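Local coordinates for putative pachytene checkpoint protein 2 (Caenorhabditis elegans, PDB 4XGU) that binds and hydrolyses ATP as a six-subunit AAA+ protein remodeler and probably acts in chromosome recombination during meiosis, at residues A13-C18 / S31-L36; K38-N43 / E67-G72; A155-S160 / I198-K203; K231-I236 / N278-Q283. All blocks are in the same frame, centred on the assembly; numbering follows the deposited sequence.

Interaction 1. Residues A13-C18 / S31-L36; sequences AEIRIC and SEFEEL
Ile15 and Ile17 meet Phe33 where helix 30-41 lies on one face of the small three-stranded sheet of the Pch2 N-terminal domain. Strand 12-16 is the middle strand of that sheet, and residues 15 and 17, two apart in an extended chain, both aim their side chains at the helix. No hydrogen bond joins the segments; the contact is wholly apolar and buried. Ile15 CG1 lies beside the backbone N (chi1 -60°), leaving CG2 anti to it, and both branches reach the same part of the ring: CD1 lies 3.9 Å from Phe33 CD1, while CG2 is equally close to Phe33 CE1. CD1 of Ile15 also reaches CD2 of Leu36, one helical turn on, at 4.3 Å. Ile17 uses a different rotamer. Its CG1 is held between the backbone N and the carbonyl carbon (chi1 45°), and CG2 is the branch that touches. Leu69 and Phe66 add to the same apolar layer, each touching both Ile15 and Leu36, and Ile17 also packs on Val97 of the neighbouring strand. At the far end of the Phe33 ring, CG2 of Ile17 approaches the edge close to the ring plane, 3.6 Å from CZ.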
loop_
_atom_site.group_PDB
_atom_site.type_symbol
_atom_site.label_atom_id
_atom_site.label_comp_id
_atom_site.label_asym_id
_atom_site.label_seq_id
_atom_site.Cartn_x
_atom_site.Cartn_y
_atom_site.Cartn_z
ATOM N N ALA B 13 -2.268 -51.936 23.312
ATOM C CA ALA B 13 -2.523 -51.777 24.732
ATOM C C ALA B 13 -1.410 -50.970 25.393
ATOM O O ALA B 13 -0.228 -51.293 25.261
ATOM C CB ALA B 13 -2.675 -53.130 25.402
ATOM N N GLU B 14 -1.799 -49.912 26.094
ATOM C CA GLU B 14 -0.859 -49.078 26.824
ATOM C C GLU B 14 -1.038 -49.328 28.310
ATOM O O GLU B 14 -2.152 -49.260 28.822
ATOM C CB GLU B 14 -1.072 -47.599 26.497
ATOM C CG GLU B 14 -1.083 -47.293 25.007
ATOM C CD GLU B 14 -1.592 -45.896 24.695
ATOM O OE1 GLU B 14 -1.758 -45.098 25.643
ATOM O OE2 GLU B 14 -1.829 -45.599 23.502
ATOM N N ILE B 15 0.056 -49.632 28.998
ATOM C CA ILE B 15 -0.009 -49.938 30.420
ATOM C C ILE B 15 0.954 -49.070 31.216
ATOM O O ILE B 15 2.163 -49.103 30.991
ATOM C CB ILE B 15 0.312 -51.418 30.685
ATOM C CG1 ILE B 15 -0.682 -52.320 29.950
ATOM C CG2 ILE B 15 0.297 -51.710 32.176
ATOM C CD1 ILE B 15 -0.382 -53.799 30.095
ATOM N N ARG B 16 0.414 -48.289 32.145
ATOM C CA ARG B 16 1.239 -47.454 33.008
ATOM C C ARG B 16 1.630 -48.199 34.281
ATOM O O ARG B 16 0.770 -48.553 35.089
ATOM C CB ARG B 16 0.507 -46.160 33.371
ATOM C CG ARG B 16 1.366 -45.164 34.134
ATOM C CD ARG B 16 0.546 -44.355 35.120
ATOM N NE ARG B 16 -0.624 -43.742 34.500
ATOM C CZ ARG B 16 -1.557 -43.080 35.175
ATOM N NH1 ARG B 16 -1.453 -42.946 36.490
ATOM N NH2 ARG B 16 -2.594 -42.553 34.539
ATOM N N ILE B 17 2.927 -48.434 34.457
ATOM C CA ILE B 17 3.429 -49.052 35.681
ATOM C C ILE B 17 3.866 -48.009 36.702
ATOM O O ILE B 17 3.926 -46.815 36.402
ATOM C CB ILE B 17 4.619 -49.986 35.405
ATOM C CG1 ILE B 17 5.612 -49.309 34.460
ATOM C CG2 ILE B 17 4.140 -51.307 34.833
ATOM C CD1 ILE B 17 6.785 -50.183 34.088
ATOM N N CYS B 18 4.169 -48.467 37.911
ATOM C CA CYS B 18 4.663 -47.586 38.961
ATOM C C CYS B 18 6.097 -47.170 38.675
ATOM O O CYS B 18 6.816 -47.857 37.951
ATOM C CB CYS B 18 4.580 -48.266 40.330
ATOM S SG CYS B 18 3.190 -47.727 41.355
ATOM N N SER B 31 5.124 -61.899 30.525
ATOM C CA SER B 31 4.055 -62.881 30.374
ATOM C C SER B 31 2.859 -62.531 31.250
ATOM O O SER B 31 1.708 -62.688 30.843
ATOM C CB SER B 31 4.561 -64.285 30.717
ATOM O OG SER B 31 5.685 -64.635 29.928
ATOM N N GLU B 32 3.148 -62.052 32.456
ATOM C CA GLU B 32 2.114 -61.697 33.418
ATOM C C GLU B 32 1.316 -60.481 32.954
ATOM O O GLU B 32 0.128 -60.355 33.257
ATOM C CB GLU B 32 2.736 -61.430 34.786
ATOM C CG GLU B 32 3.696 -62.512 35.242
ATOM C CD GLU B 32 4.309 -62.215 36.597
ATOM O OE1 GLU B 32 3.677 -61.489 37.393
ATOM O OE2 GLU B 32 5.426 -62.707 36.863
ATOM N N PHE B 33 1.971 -59.587 32.222
ATOM C CA PHE B 33 1.287 -58.431 31.657
ATOM C C PHE B 33 0.293 -58.854 30.584
ATOM O O PHE B 33 -0.781 -58.271 30.460
ATOM C CB PHE B 33 2.290 -57.437 31.072
ATOM C CG PHE B 33 2.878 -56.506 32.087
ATOM C CD1 PHE B 33 2.185 -55.378 32.491
ATOM C CD2 PHE B 33 4.121 -56.756 32.639
ATOM C CE1 PHE B 33 2.719 -54.519 33.427
ATOM C CE2 PHE B 33 4.663 -55.898 33.575
ATOM C CZ PHE B 33 3.960 -54.779 33.970
ATOM N N GLU B 34 0.654 -59.871 29.810
ATOM C CA GLU B 34 -0.198 -60.327 28.721
ATOM C C GLU B 34 -1.441 -61.028 29.265
ATOM O O GLU B 34 -2.518 -60.960 28.670
ATOM C CB GLU B 34 0.578 -61.252 27.786
ATOM C CG GLU B 34 -0.165 -61.600 26.511
ATOM C CD GLU B 34 0.742 -62.184 25.449
ATOM O OE1 GLU B 34 0.247 -62.459 24.334
ATOM O OE2 GLU B 34 1.949 -62.361 25.725
ATOM N N GLU B 35 -1.278 -61.695 30.404
ATOM C CA GLU B 35 -2.391 -62.338 31.084
ATOM C C GLU B 35 -3.359 -61.273 31.597
ATOM O O GLU B 35 -4.580 -61.424 31.495
ATOM C CB GLU B 35 -1.880 -63.218 32.230
ATOM C CG GLU B 35 -2.431 -64.646 32.245
ATOM C CD GLU B 35 -2.018 -65.471 31.030
ATOM O OE1 GLU B 35 -1.129 -65.032 30.266
ATOM O OE2 GLU B 35 -2.586 -66.569 30.843
ATOM N N LEU B 36 -2.801 -60.193 32.137
ATOM C CA LEU B 36 -3.584 -59.041 32.577
ATOM C C LEU B 36 -4.433 -58.469 31.448
ATOM O O LEU B 36 -5.613 -58.176 31.632
ATOM C CB LEU B 36 -2.664 -57.951 33.126
ATOM C CG LEU B 36 -3.297 -56.568 33.304
ATOM C CD1 LEU B 36 -4.338 -56.585 34.415
ATOM C CD2 LEU B 36 -2.241 -55.497 33.558
#

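Interaction 2. Residues K38-N43 / E67-G72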
loop_
_atom_site.group_PDB
_atom_site.type_symbol
_atom_site.label_atom_id
_atom_site.label_comp_id
_atom_site.label_asym_id
_atom_site.label_seq_id
_atom_site.Cartn_x
_atom_site.Cartn_y
_atom_site.Cartn_z
ATOM N N LYS B 38 -5.376 -59.953 28.668
ATOM C CA LYS B 38 -6.400 -60.906 28.255
ATOM C C LYS B 38 -7.612 -60.819 29.181
ATOM O O LYS B 38 -8.756 -60.878 28.729
ATOM C CB LYS B 38 -5.845 -62.331 28.239
ATOM N N ALA B 39 -7.352 -60.664 30.475
ATOM C CA ALA B 39 -8.422 -60.593 31.464
ATOM C C ALA B 39 -9.162 -59.263 31.387
ATOM O O ALA B 39 -10.379 -59.207 31.553
ATOM C CB ALA B 39 -7.866 -60.810 32.866
ATOM N N ALA B 40 -8.418 -58.193 31.134
ATOM C CA ALA B 40 -8.994 -56.857 31.069
ATOM C C ALA B 40 -9.820 -56.647 29.804
ATOM O O ALA B 40 -10.747 -55.840 29.794
ATOM C CB ALA B 40 -7.895 -55.810 31.157
ATOM N N SER B 41 -9.484 -57.368 28.738
ATOM C CA SER B 41 -10.179 -57.204 27.462
ATOM C C SER B 41 -11.572 -57.831 27.483
ATOM O O SER B 41 -12.417 -57.504 26.645
ATOM C CB SER B 41 -9.356 -57.811 26.327
ATOM O OG SER B 41 -9.200 -59.207 26.511
ATOM N N LYS B 42 -11.805 -58.728 28.439
ATOM C CA LYS B 42 -13.093 -59.409 28.571
ATOM C C LYS B 42 -14.216 -58.414 28.837
ATOM O O LYS B 42 -15.359 -58.619 28.427
ATOM C CB LYS B 42 -13.036 -60.452 29.685
ATOM C CG LYS B 42 -12.055 -61.583 29.422
ATOM C CD LYS B 42 -12.421 -62.338 28.159
ATOM C CE LYS B 42 -11.534 -63.555 27.962
ATOM N NZ LYS B 42 -11.906 -64.311 26.732
ATOM N N ASN B 43 -13.882 -57.338 29.539
ATOM C CA ASN B 43 -14.776 -56.199 29.656
ATOM C C ASN B 43 -13.986 -54.915 29.495
ATOM O O ASN B 43 -13.337 -54.456 30.431
ATOM C CB ASN B 43 -15.515 -56.200 30.993
ATOM C CG ASN B 43 -16.593 -55.127 31.062
ATOM O OD1 ASN B 43 -16.374 -53.973 30.683
ATOM N ND2 ASN B 43 -17.772 -55.510 31.540
ATOM N N GLU B 67 -0.901 -49.379 36.997
ATOM C CA GLU B 67 -1.527 -48.217 37.609
ATOM C C GLU B 67 -2.735 -47.816 36.771
ATOM O O GLU B 67 -3.711 -47.271 37.280
ATOM C CB GLU B 67 -0.525 -47.063 37.720
ATOM C CG GLU B 67 -0.688 -46.195 38.959
ATOM C CD GLU B 67 0.504 -45.279 39.197
ATOM O OE1 GLU B 67 0.846 -44.487 38.291
ATOM O OE2 GLU B 67 1.103 -45.355 40.292
ATOM N N LYS B 68 -2.658 -48.110 35.476
ATOM C CA LYS B 68 -3.725 -47.804 34.530
ATOM C C LYS B 68 -3.414 -48.447 33.185
ATOM O O LYS B 68 -2.266 -48.441 32.738
ATOM C CB LYS B 68 -3.896 -46.290 34.379
ATOM C CG LYS B 68 -4.667 -45.838 33.148
ATOM C CD LYS B 68 -4.931 -44.338 33.211
ATOM C CE LYS B 68 -5.211 -43.754 31.836
ATOM N NZ LYS B 68 -5.438 -42.280 31.891
ATOM N N LEU B 69 -4.425 -49.023 32.546
ATOM C CA LEU B 69 -4.221 -49.598 31.226
ATOM C C LEU B 69 -5.284 -49.114 30.252
ATOM O O LEU B 69 -6.415 -48.823 30.641
ATOM C CB LEU B 69 -4.208 -51.131 31.292
ATOM C CG LEU B 69 -5.528 -51.898 31.392
ATOM C CD1 LEU B 69 -6.072 -52.282 30.018
ATOM C CD2 LEU B 69 -5.344 -53.132 32.252
ATOM N N VAL B 70 -4.901 -49.018 28.983
ATOM C CA VAL B 70 -5.819 -48.653 27.913
ATOM C C VAL B 70 -5.721 -49.675 26.790
ATOM O O VAL B 70 -4.625 -50.067 26.399
ATOM C CB VAL B 70 -5.520 -47.254 27.339
ATOM C CG1 VAL B 70 -6.634 -46.819 26.396
ATOM C CG2 VAL B 70 -5.333 -46.239 28.457
ATOM N N ILE B 71 -6.868 -50.117 26.288
ATOM C CA ILE B 71 -6.908 -50.969 25.105
ATOM C C ILE B 71 -7.679 -50.266 23.998
ATOM O O ILE B 71 -8.853 -49.934 24.161
ATOM C CB ILE B 71 -7.554 -52.325 25.400
ATOM C CG1 ILE B 71 -6.740 -53.078 26.449
ATOM C CG2 ILE B 71 -7.672 -53.148 24.124
ATOM C CD1 ILE B 71 -7.273 -54.454 26.752
ATOM N N GLY B 72 -7.018 -50.035 22.871
ATOM C CA GLY B 72 -7.628 -49.263 21.807
ATOM C C GLY B 72 -7.280 -49.722 20.408
ATOM O O GLY B 72 -6.198 -50.254 20.160
#
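The hydroxyl of Ser41 is turned back onto its own helix: OG donates to the carbonyl O of Lys38 at 2.8 Å, with a second, weak bond to Ile37 O. The torsion behind this puts OG between the backbone N and the carbonyl carbon (chi1 63°). Because OG comes in 43° out of the plane of the Lys38 carbonyl, the bond misses the lone-pair direction. With the polar end so occupied, Ser41 offers carbon to the strand, and its CB lies 4.0 Å from CD1 of Ile71. That methyl is the tip of an extended branch and also touches CA of Ser41. Next to this pair, CB of Ala40 points at the strand and meets the forked end of Leu69, 3.9 Å from CD2 and 4.1 Å from CD1. Ile71 also packs on Ile37, a turn earlier in the helix. Strand 68-72 pairs antiparallel with strand 12-16, with a classic beta bulge where Glu67 and Lys68 both face Arg16, and bonds through its backbone to Trp47 and Ile50. The arrangement is that of an alpha/beta layer, the last turn of helix 30-41 covering one face of the N-terminal sheet.

Interaction 3. Residues A155-S160 / I198-K203; sequences ALARLS and IRMNDK
Arg158, within helix 145-161, and Met200, the first residue to leave helical backbone angles after helix 185-199, bring their CA atoms to 8.2 Å, the nearest CA pair of the two segments. Helix 185-199 follows the P-loop of the AAA+ core, and the contact packs its C-terminal end on helix 145-161. Met200 bridges the gap. Its CG stands anti to the carbonyl carbon, and a bend at chi2 (-78°) followed by an extended chi3 delivers the terminal methyl to the helix surface. CE lies 3.7 Å from CB of Ala157 and touches Arg158 at two places, 3.9 Å from the backbone N and 4.0 Å from CG. The Met200 side chain thus runs at about a right angle to that of Arg158 and meets only its aliphatic base. Farther out the arginine chain bends at chi3 (-74°), folding its guanidinium back along the helix until CA of Ala155 lies over one face, 3.9 Å above the plane and toward the rim. NH2 of Arg158 lies 4.4 Å from NH1 of Arg199, at the edge of the Arg199 guanidinium. The Arg199 side chain rests on Met150 and Ala154 of helix 145-161. Outside the pair, Arg158 forms a cation-pi contact with Tyr395 of a second subunit. No hydrogen bond or salt bridge links the two segments: the attraction across them comes from the Met200 methyl, and the nearby like charges probably oppose it slightly, a cost that the cation-pi contact may offset for Arg158.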
loop_
_atom_site.group_PDB
_atom_site.type_symbol
_atom_site.label_atom_id
_atom_site.label_comp_id
_atom_site.label_asym_id
_atom_site.label_seq_id
_atom_site.Cartn_x
_atom_site.Cartn_y
_atom_site.Cartn_z
ATOM N N ALA B 155 0.625 -43.423 10.937
ATOM C CA ALA B 155 1.182 -43.885 9.675
ATOM C C ALA B 155 2.341 -42.993 9.247
ATOM O O ALA B 155 3.373 -43.482 8.790
ATOM C CB ALA B 155 0.108 -43.917 8.602
ATOM N N LEU B 156 2.164 -41.683 9.399
ATOM C CA LEU B 156 3.222 -40.729 9.088
ATOM C C LEU B 156 4.454 -41.000 9.938
ATOM O O LEU B 156 5.578 -40.970 9.443
ATOM C CB LEU B 156 2.745 -39.293 9.310
ATOM C CG LEU B 156 1.798 -38.692 8.273
ATOM C CD1 LEU B 156 1.407 -37.290 8.688
ATOM C CD2 LEU B 156 2.450 -38.678 6.904
ATOM N N ALA B 157 4.229 -41.273 11.219
ATOM C CA ALA B 157 5.316 -41.546 12.151
ATOM C C ALA B 157 5.994 -42.879 11.845
ATOM O O ALA B 157 7.222 -42.971 11.853
ATOM C CB ALA B 157 4.797 -41.529 13.583
ATOM N N ARG B 158 5.190 -43.904 11.579
ATOM C CA ARG B 158 5.712 -45.233 11.264
ATOM C C ARG B 158 6.575 -45.207 10.009
ATOM O O ARG B 158 7.674 -45.762 9.990
ATOM C CB ARG B 158 4.568 -46.235 11.091
ATOM C CG ARG B 158 4.456 -47.250 12.216
ATOM C CD ARG B 158 3.284 -48.198 12.003
ATOM N NE ARG B 158 1.998 -47.552 12.257
ATOM C CZ ARG B 158 0.981 -47.537 11.398
ATOM N NH1 ARG B 158 1.097 -48.135 10.223
ATOM N NH2 ARG B 158 -0.154 -46.926 11.714
ATOM N N LEU B 159 6.070 -44.562 8.964
ATOM C CA LEU B 159 6.816 -44.406 7.722
ATOM C C LEU B 159 8.117 -43.656 7.963
ATOM O O LEU B 159 9.189 -44.109 7.561
ATOM C CB LEU B 159 5.975 -43.669 6.678
ATOM C CG LEU B 159 4.845 -44.460 6.022
ATOM C CD1 LEU B 159 3.972 -43.540 5.185
ATOM C CD2 LEU B 159 5.420 -45.577 5.169
ATOM N N SER B 160 8.009 -42.513 8.634
ATOM C CA SER B 160 9.158 -41.661 8.917
ATOM C C SER B 160 10.239 -42.408 9.689
ATOM O O SER B 160 11.427 -42.247 9.415
ATOM C CB SER B 160 8.717 -40.425 9.696
ATOM O OG SER B 160 7.627 -39.796 9.047
ATOM N N ILE B 198 4.112 -43.262 23.461
ATOM C CA ILE B 198 4.013 -44.587 24.066
ATOM C C ILE B 198 3.988 -45.676 22.993
ATOM O O ILE B 198 4.659 -46.698 23.121
ATOM C CB ILE B 198 2.758 -44.708 24.952
ATOM C CG1 ILE B 198 2.834 -43.718 26.116
ATOM C CG2 ILE B 198 2.606 -46.125 25.477
ATOM C CD1 ILE B 198 1.545 -43.602 26.893
ATOM N N ARG B 199 3.216 -45.443 21.935
ATOM C CA ARG B 199 3.125 -46.375 20.814
ATOM C C ARG B 199 4.487 -46.665 20.190
ATOM O O ARG B 199 4.774 -47.797 19.808
ATOM C CB ARG B 199 2.184 -45.825 19.743
ATOM C CG ARG B 199 0.736 -46.263 19.873
ATOM C CD ARG B 199 0.395 -47.299 18.812
ATOM N NE ARG B 199 -0.937 -47.094 18.248
ATOM C CZ ARG B 199 -1.192 -47.014 16.945
ATOM N NH1 ARG B 199 -0.204 -47.123 16.067
ATOM N NH2 ARG B 199 -2.435 -46.828 16.520
ATOM N N MET B 200 5.318 -45.633 20.093
ATOM C CA MET B 200 6.619 -45.753 19.447
ATOM C C MET B 200 7.754 -45.903 20.457
ATOM O O MET B 200 8.921 -45.709 20.116
ATOM C CB MET B 200 6.885 -44.530 18.563
ATOM C CG MET B 200 5.775 -44.200 17.575
ATOM S SD MET B 200 5.768 -45.259 16.119
ATOM C CE MET B 200 4.264 -44.707 15.317
ATOM N N ASN B 201 7.418 -46.245 21.698
ATOM C CA ASN B 201 8.417 -46.281 22.761
ATOM C C ASN B 201 9.453 -47.383 22.553
ATOM O O ASN B 201 10.568 -47.300 23.066
ATOM C CB ASN B 201 7.742 -46.442 24.125
ATOM C CG ASN B 201 7.193 -47.836 24.347
ATOM O OD1 ASN B 201 6.898 -48.564 23.398
ATOM N ND2 ASN B 201 7.045 -48.212 25.610
ATOM N N ASP B 202 9.083 -48.409 21.795
ATOM C CA ASP B 202 10.027 -49.460 21.439
ATOM C C ASP B 202 11.051 -48.916 20.443
ATOM O O ASP B 202 12.216 -49.311 20.452
ATOM C CB ASP B 202 9.296 -50.674 20.856
ATOM C CG ASP B 202 10.107 -51.958 20.965
ATOM O OD1 ASP B 202 11.340 -51.916 20.765
ATOM O OD2 ASP B 202 9.507 -53.015 21.257
ATOM N N LYS B 203 10.608 -47.995 19.593
ATOM C CA LYS B 203 11.475 -47.395 18.585
ATOM C C LYS B 203 12.256 -46.198 19.132
ATOM O O LYS B 203 13.392 -45.956 18.723
ATOM C CB LYS B 203 10.655 -46.963 17.366
ATOM C CG LYS B 203 9.912 -48.096 16.675
ATOM C CD LYS B 203 10.882 -49.134 16.141
ATOM C CE LYS B 203 10.157 -50.262 15.427
ATOM N NZ LYS B 203 11.120 -51.234 14.836
#

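Interaction 4. Residues K231-I236 / N278-Q283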
loop_
_atom_site.group_PDB
_atom_site.type_symbol
_atom_site.label_atom_id
_atom_site.label_comp_id
_atom_site.label_asym_id
_atom_site.label_seq_id
_atom_site.Cartn_x
_atom_site.Cartn_y
_atom_site.Cartn_z
ATOM N N LYS B 231 16.839 -18.789 16.437
ATOM C CA LYS B 231 17.511 -19.282 17.634
ATOM C C LYS B 231 16.688 -20.361 18.332
ATOM O O LYS B 231 17.231 -21.349 18.831
ATOM C CB LYS B 231 17.790 -18.126 18.596
ATOM C CG LYS B 231 18.385 -18.546 19.928
ATOM C CD LYS B 231 18.549 -17.352 20.854
ATOM C CE LYS B 231 19.067 -17.779 22.219
ATOM N NZ LYS B 231 19.214 -16.627 23.153
ATOM N N MET B 232 15.373 -20.167 18.361
ATOM C CA MET B 232 14.476 -21.118 19.002
ATOM C C MET B 232 14.445 -22.435 18.242
ATOM O O MET B 232 14.522 -23.510 18.838
ATOM C CB MET B 232 13.066 -20.536 19.105
ATOM C CG MET B 232 12.070 -21.443 19.801
ATOM S SD MET B 232 10.436 -20.690 19.895
ATOM C CE MET B 232 10.127 -20.357 18.164
ATOM N N PHE B 233 14.334 -22.344 16.921
ATOM C CA PHE B 233 14.269 -23.527 16.076
ATOM C C PHE B 233 15.622 -24.234 15.999
ATOM O O PHE B 233 15.686 -25.443 15.774
ATOM C CB PHE B 233 13.772 -23.150 14.679
ATOM C CG PHE B 233 12.273 -23.064 14.572
ATOM C CD1 PHE B 233 11.575 -22.019 15.152
ATOM C CD2 PHE B 233 11.559 -24.034 13.890
ATOM C CE1 PHE B 233 10.195 -21.945 15.054
ATOM C CE2 PHE B 233 10.182 -23.964 13.790
ATOM C CZ PHE B 233 9.500 -22.919 14.373
ATOM N N ASP B 234 16.699 -23.478 16.198
ATOM C CA ASP B 234 18.042 -24.052 16.226
ATOM C C ASP B 234 18.208 -24.995 17.414
ATOM O O ASP B 234 18.937 -25.985 17.336
ATOM C CB ASP B 234 19.103 -22.950 16.278
ATOM C CG ASP B 234 19.505 -22.462 14.899
ATOM O OD1 ASP B 234 19.701 -23.309 14.002
ATOM O OD2 ASP B 234 19.624 -21.232 14.712
ATOM N N GLN B 235 17.529 -24.681 18.512
ATOM C CA GLN B 235 17.545 -25.543 19.687
ATOM C C GLN B 235 16.723 -26.804 19.441
ATOM O O GLN B 235 17.106 -27.895 19.865
ATOM C CB GLN B 235 17.016 -24.802 20.914
ATOM C CG GLN B 235 16.923 -25.675 22.149
ATOM C CD GLN B 235 16.725 -24.878 23.419
ATOM O OE1 GLN B 235 16.253 -23.742 23.388
ATOM N NE2 GLN B 235 17.099 -25.469 24.548
ATOM N N ILE B 236 15.592 -26.647 18.758
ATOM C CA ILE B 236 14.778 -27.791 18.368
ATOM C C ILE B 236 15.590 -28.704 17.469
ATOM O O ILE B 236 15.505 -29.929 17.563
ATOM C CB ILE B 236 13.498 -27.375 17.619
ATOM C CG1 ILE B 236 12.852 -26.157 18.274
ATOM C CG2 ILE B 236 12.522 -28.543 17.547
ATOM C CD1 ILE B 236 11.557 -25.733 17.616
ATOM N N ASN B 278 8.562 -15.589 7.144
ATOM C CA ASN B 278 9.387 -16.244 6.141
ATOM C C ASN B 278 10.463 -17.070 6.824
ATOM O O ASN B 278 10.768 -18.187 6.405
ATOM C CB ASN B 278 10.019 -15.220 5.195
ATOM C CG ASN B 278 11.000 -15.852 4.224
ATOM O OD1 ASN B 278 10.604 -16.426 3.208
ATOM N ND2 ASN B 278 12.288 -15.745 4.531
ATOM N N ALA B 279 11.032 -16.508 7.886
ATOM C CA ALA B 279 12.008 -17.223 8.696
ATOM C C ALA B 279 11.343 -18.416 9.364
ATOM O O ALA B 279 11.914 -19.504 9.418
ATOM C CB ALA B 279 12.623 -16.300 9.736
ATOM N N LEU B 280 10.128 -18.203 9.861
ATOM C CA LEU B 280 9.363 -19.261 10.508
ATOM C C LEU B 280 9.137 -20.431 9.555
ATOM O O LEU B 280 9.435 -21.579 9.888
ATOM C CB LEU B 280 8.021 -18.725 11.010
ATOM C CG LEU B 280 7.128 -19.745 11.718
ATOM C CD1 LEU B 280 7.662 -20.056 13.110
ATOM C CD2 LEU B 280 5.686 -19.261 11.779
ATOM N N LEU B 281 8.618 -20.131 8.368
ATOM C CA LEU B 281 8.341 -21.151 7.357
ATOM C C LEU B 281 9.614 -21.848 6.884
ATOM O O LEU B 281 9.612 -23.051 6.625
ATOM C CB LEU B 281 7.611 -20.535 6.162
ATOM C CG LEU B 281 6.100 -20.785 6.094
ATOM C CD1 LEU B 281 5.387 -20.185 7.297
ATOM C CD2 LEU B 281 5.524 -20.239 4.798
ATOM N N THR B 282 10.697 -21.083 6.770
ATOM C CA THR B 282 11.999 -21.647 6.439
ATOM C C THR B 282 12.474 -22.569 7.559
ATOM O O THR B 282 12.967 -23.670 7.304
ATOM C CB THR B 282 13.048 -20.547 6.193
ATOM O OG1 THR B 282 12.659 -19.763 5.058
ATOM C CG2 THR B 282 14.416 -21.156 5.938
ATOM N N GLN B 283 12.309 -22.122 8.801
ATOM C CA GLN B 283 12.685 -22.928 9.958
ATOM C C GLN B 283 11.775 -24.141 10.100
ATOM O O GLN B 283 12.205 -25.194 10.574
ATOM C CB GLN B 283 12.651 -22.090 11.237
ATOM C CG GLN B 283 13.788 -21.099 11.341
ATOM C CD GLN B 283 15.117 -21.719 10.981
ATOM O OE1 GLN B 283 15.596 -22.628 11.660
ATOM N NE2 GLN B 283 15.718 -21.240 9.899
#
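Phe233 of helix 228-241 packs on Gln283 and Leu280 of helix 275-288, with its CB pointing at the partner and its CA 6.3 Å from CA of Gln283. The ring carries nearly all of the contact. Gln283 lays CB over one face, 3.8 Å from the ring centroid and 28° off the normal, a CH-pi contact displaced toward the CG-CD2 bond of Phe233, with Gln283 CB 3.5 Å from CD2. From there the glutamine bends at chi2 (-46°) and runs past the phenylalanine in the opposite direction, its amide almost perpendicular to the ring (85°). This turn brings OE1 to 3.6 Å from CB of Phe233, though the oxygen's polar partner is Arg286, whose NH2 donates to it. At the outer end of the ring, Leu280 supplies CD1, 3.6 Å from CZ. Its CG is anti to the backbone N, which carries the methyl nearer to the ring than the direction of its CB would suggest. The two helices belong to the AAA+ core, on connections between neighbouring parallel strands: helix 228-241 lies between strands 206-212 and 245-251, and helix 275-288 between 245-251 and 293-299. Phe233 also packs on Ile212 of the first of these strands. Asp234, next in sequence, forms a salt bridge through OD1 with the same Arg286 NH2 that binds Gln283, so one guanidinium nitrogen joins carboxylate and amide beside the ring. Ile236, which also packs on Leu210 and Ile287, sets CD1 over the rim of the opposite face of the Phe233 ring, 4.0 Å above its plane.

In the fold
The four contacts follow one another along the chain. Interactions 1 and 2, with centres 9 Å apart, share helix 30-41 and the neighbouring strands 12-16 and 68-72, so they form one helix-on-sheet layer of the N-terminal domain; Arg16 N and Lys68 O, 2.7 Å apart, probably hydrogen-bond between them. Interaction 3 lies about 20 Å from interaction 1, centre to centre, and joins helices 145-161 and 185-199; Ile198 packs on Glu14, one of the points where the N-terminal sheet meets the AAA+ core. Interaction 4 is within that core, about 24 Å from interaction 3 and 42 Å from interaction 2, across the chain's centre. The series thus runs from the N-terminal domain into the ATPase core.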